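PDB 2PT5: shikimate kinase from Aquifex aeolicus, which probably catalyses the ATP-dependent phosphorylation of the 3-hydroxyl group of shikimate, a step on the pathway to chorismate and the aromatic amino acids. Local coordinates for residues A[96-101]-A[136-141]. Sequence-based numbering, arbitrary orientation.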
ATOM      1  N   THR A  96       2.081  -3.242  10.431  1.00 29.46           N
ATOM      2  CA  THR A  96       2.149  -2.438   9.223  1.00 30.04           C
ATOM      3  C   THR A  96       3.561  -2.581   8.687  1.00 32.11           C
ATOM      4  O   THR A  96       4.530  -2.522   9.443  1.00 31.31           O
ATOM      5  CB  THR A  96       1.808  -0.953   9.509  1.00 33.63           C
ATOM      6  OG1 THR A  96       2.582  -0.471  10.616  1.00 34.82           O
ATOM      7  CG2 THR A  96       0.329  -0.811   9.837  1.00 33.10           C
ATOM      8  N   VAL A  97       3.666  -2.807   7.382  1.00 31.39           N
ATOM      9  CA  VAL A  97       4.955  -3.010   6.730  1.00 33.24           C
ATOM     10  C   VAL A  97       5.164  -2.038   5.581  1.00 32.16           C
ATOM     11  O   VAL A  97       4.396  -2.025   4.614  1.00 30.02           O
ATOM     12  CB  VAL A  97       5.081  -4.445   6.159  1.00 27.77           C
ATOM     13  CG1 VAL A  97       6.479  -4.667   5.622  1.00 33.54           C
ATOM     14  CG2 VAL A  97       4.751  -5.472   7.236  1.00 32.54           C
ATOM     15  N   PHE A  98       6.223  -1.245   5.681  1.00 27.86           N
ATOM     16  CA  PHE A  98       6.535  -0.271   4.649  1.00 32.55           C
ATOM     17  C   PHE A  98       7.588  -0.831   3.707  1.00 30.18           C
ATOM     18  O   PHE A  98       8.715  -1.110   4.108  1.00 30.83           O
ATOM     19  CB  PHE A  98       7.020   1.047   5.294  1.00 32.18           C
ATOM     20  CG  PHE A  98       7.564   2.067   4.309  1.00 30.33           C
ATOM     21  CD1 PHE A  98       7.048   2.177   3.017  1.00 30.00           C
ATOM     22  CD2 PHE A  98       8.576   2.949   4.700  1.00 34.95           C
ATOM     23  CE1 PHE A  98       7.529   3.143   2.131  1.00 30.13           C
ATOM     24  CE2 PHE A  98       9.067   3.925   3.819  1.00 30.46           C
ATOM     25  CZ  PHE A  98       8.543   4.023   2.534  1.00 33.96           C
ATOM     26  N   ILE A  99       7.194  -1.026   2.456  1.00 31.30           N
ATOM     27  CA  ILE A  99       8.111  -1.521   1.440  1.00 31.29           C
ATOM     28  C   ILE A  99       8.655  -0.250   0.801  1.00 34.52           C
ATOM     29  O   ILE A  99       8.012   0.382  -0.043  1.00 25.96           O
ATOM     30  CB  ILE A  99       7.372  -2.383   0.416  1.00 30.01           C
ATOM     31  CG1 ILE A  99       6.753  -3.588   1.132  1.00 32.06           C
ATOM     32  CG2 ILE A  99       8.330  -2.825  -0.669  1.00 24.75           C
ATOM     33  CD1 ILE A  99       5.805  -4.418   0.264  1.00 37.73           C
ATOM     34  N   ASP A 100       9.854   0.111   1.240  1.00 37.14           N
ATOM     35  CA  ASP A 100      10.537   1.335   0.834  1.00 35.07           C
ATOM     36  C   ASP A 100      11.401   1.289  -0.423  1.00 34.00           C
ATOM     37  O   ASP A 100      12.280   0.445  -0.544  1.00 31.37           O
ATOM     38  CB  ASP A 100      11.411   1.789   2.009  1.00 34.83           C
ATOM     39  CG  ASP A 100      11.942   3.197   1.843  1.00 35.80           C
ATOM     40  OD1 ASP A 100      13.008   3.485   2.421  1.00 42.06           O
ATOM     41  OD2 ASP A 100      11.289   4.016   1.161  1.00 36.40           O
ATOM     42  N   ILE A 101      11.139   2.205  -1.352  1.00 30.18           N
ATOM     43  CA  ILE A 101      11.942   2.338  -2.566  1.00 33.80           C
ATOM     44  C   ILE A 101      12.408   3.795  -2.622  1.00 33.80           C
ATOM     45  O   ILE A 101      11.655   4.712  -2.270  1.00 28.68           O
ATOM     46  CB  ILE A 101      11.147   2.037  -3.862  1.00 36.06           C
ATOM     47  CG1 ILE A 101       9.852   2.843  -3.883  1.00 37.29           C
ATOM     48  CG2 ILE A 101      10.895   0.537  -3.987  1.00 36.17           C
ATOM     49  CD1 ILE A 101       9.073   2.712  -5.184  1.00 41.71           C
ATOM     50  N   ILE A 136       5.172   9.606   6.219  1.00 27.71           N
ATOM     51  CA  ILE A 136       4.094   8.889   6.876  1.00 31.73           C
ATOM     52  C   ILE A 136       4.397   7.385   6.783  1.00 34.69           C
ATOM     53  O   ILE A 136       4.337   6.671   7.781  1.00 35.33           O
ATOM     54  CB  ILE A 136       2.735   9.192   6.212  1.00 34.54           C
ATOM     55  CG1 ILE A 136       2.482  10.710   6.199  1.00 33.83           C
ATOM     56  CG2 ILE A 136       1.623   8.462   6.953  1.00 30.95           C
ATOM     57  CD1 ILE A 136       2.507  11.365   7.577  1.00 31.07           C
ATOM     58  N   TYR A 137       4.741   6.911   5.590  1.00 35.20           N
ATOM     59  CA  TYR A 137       5.059   5.494   5.416  1.00 35.14           C
ATOM     60  C   TYR A 137       6.073   5.042   6.461  1.00 36.10           C
ATOM     61  O   TYR A 137       5.933   3.966   7.051  1.00 36.50           O
ATOM     62  CB  TYR A 137       5.645   5.218   4.026  1.00 28.21           C
ATOM     63  CG  TYR A 137       4.716   5.446   2.856  1.00 26.75           C
ATOM     64  CD1 TYR A 137       3.346   5.229   2.967  1.00 25.98           C
ATOM     65  CD2 TYR A 137       5.221   5.857   1.618  1.00 27.99           C
ATOM     66  CE1 TYR A 137       2.494   5.421   1.876  1.00 25.28           C
ATOM     67  CE2 TYR A 137       4.383   6.052   0.523  1.00 28.93           C
ATOM     68  CZ  TYR A 137       3.020   5.832   0.660  1.00 25.93           C
ATOM     69  OH  TYR A 137       2.180   6.064  -0.406  1.00 31.90           O
ATOM     70  N   SER A 138       7.090   5.875   6.692  1.00 36.66           N
ATOM     71  CA  SER A 138       8.156   5.562   7.646  1.00 37.04           C
ATOM     72  C   SER A 138       7.678   5.314   9.066  1.00 35.62           C
ATOM     73  O   SER A 138       8.449   4.860   9.902  1.00 34.53           O
ATOM     74  CB  SER A 138       9.215   6.679   7.671  1.00 41.42           C
ATOM     75  OG  SER A 138       9.904   6.779   6.432  1.00 38.79           O
ATOM     76  N   LYS A 139       6.415   5.614   9.348  1.00 36.65           N
ATOM     77  CA  LYS A 139       5.881   5.401  10.687  1.00 38.00           C
ATOM     78  C   LYS A 139       5.449   3.946  10.878  1.00 39.37           C
ATOM     79  O   LYS A 139       4.928   3.575  11.928  1.00 37.47           O
ATOM     80  CB  LYS A 139       4.697   6.346  10.931  1.00 40.02           C
ATOM     81  CG  LYS A 139       5.086   7.824  10.919  1.00 39.89           C
ATOM     82  CD  LYS A 139       3.884   8.730  11.120  1.00 42.96           C
ATOM     83  CE  LYS A 139       4.317  10.180  11.306  1.00 38.61           C
ATOM     84  NZ  LYS A 139       5.188  10.340  12.504  1.00 41.39           N
ATOM     85  N   ALA A 140       5.696   3.128   9.859  1.00 36.10           N
ATOM     86  CA  ALA A 140       5.330   1.715   9.870  1.00 38.89           C
ATOM     87  C   ALA A 140       6.088   0.891  10.912  1.00 40.94           C
ATOM     88  O   ALA A 140       7.236   1.188  11.236  1.00 42.79           O
ATOM     89  CB  ALA A 140       5.562   1.119   8.478  1.00 36.75           C
ATOM     90  N   ASP A 141       5.442  -0.152  11.421  1.00 37.60           N
ATOM     91  CA  ASP A 141       6.062  -1.033  12.401  1.00 38.53           C
ATOM     92  C   ASP A 141       7.341  -1.618  11.811  1.00 41.46           C
ATOM     93  O   ASP A 141       8.395  -1.631  12.455  1.00 41.93           O
ATOM     94  CB  ASP A 141       5.112  -2.179  12.758  1.00 38.42           C
ATOM     95  CG  ASP A 141       3.840  -1.694  13.414  1.00 39.92           C
ATOM     96  OD1 ASP A 141       2.741  -2.055  12.938  1.00 38.39           O
ATOM     97  OD2 ASP A 141       3.941  -0.956  14.416  1.00 43.51           O
TER
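The ring of F98 carries Y137 CB on one face, almost directly over the centre and 3.3 Å from its centroid, a CH-pi contact; on the opposite face D100 CB sits toward the rim. S138 approaches this ring obliquely, its N 3.8 Å from F98 CD2. The two aromatic rings meet obliquely, centroids 5.2 Å apart and planes at 38°. Y137 touches with its CB and the CD2 flank of its ring, which then runs on to F8, met edge-to-face, and to the carbonyl of G78, which its OH hydrogen-bonds. F98 CG stands anti to the backbone N (chi1 172°), which carries the ring across to Y137. Nearer the backbone, F98 CB packs on A140 CB at 3.5 Å. Without this ring, as with an alanine here, Y137 CB is likely to lose the face it rests on, opening a gap beneath it.

The polar half lies two residues back along the strand, where T96 meets D141. D141 OD1 takes the backbone N-H of T96 on its anti lone pair, 2.9 Å and nearly straight at 167°, and a weak bond from T96 OG1. That hydroxyl, turned between its backbone N and carbonyl carbon, also accepts D141 N at 3.0 Å.

A type I turn from Y137 to A140 brings the chain from helix 127-137 alongside strand 95-100, beside which strand 142-145 forms the edge of the parallel sheet. The chemistry therefore divides: apolar packing seats Y137 of helix 127-137, from which its hydroxyl reaches G78, a predicted shikimate-binding residue, while the T96-D141 bonds, next to the backbone pairing of T96 with I142, probably help set where the chain enters strand 142-145.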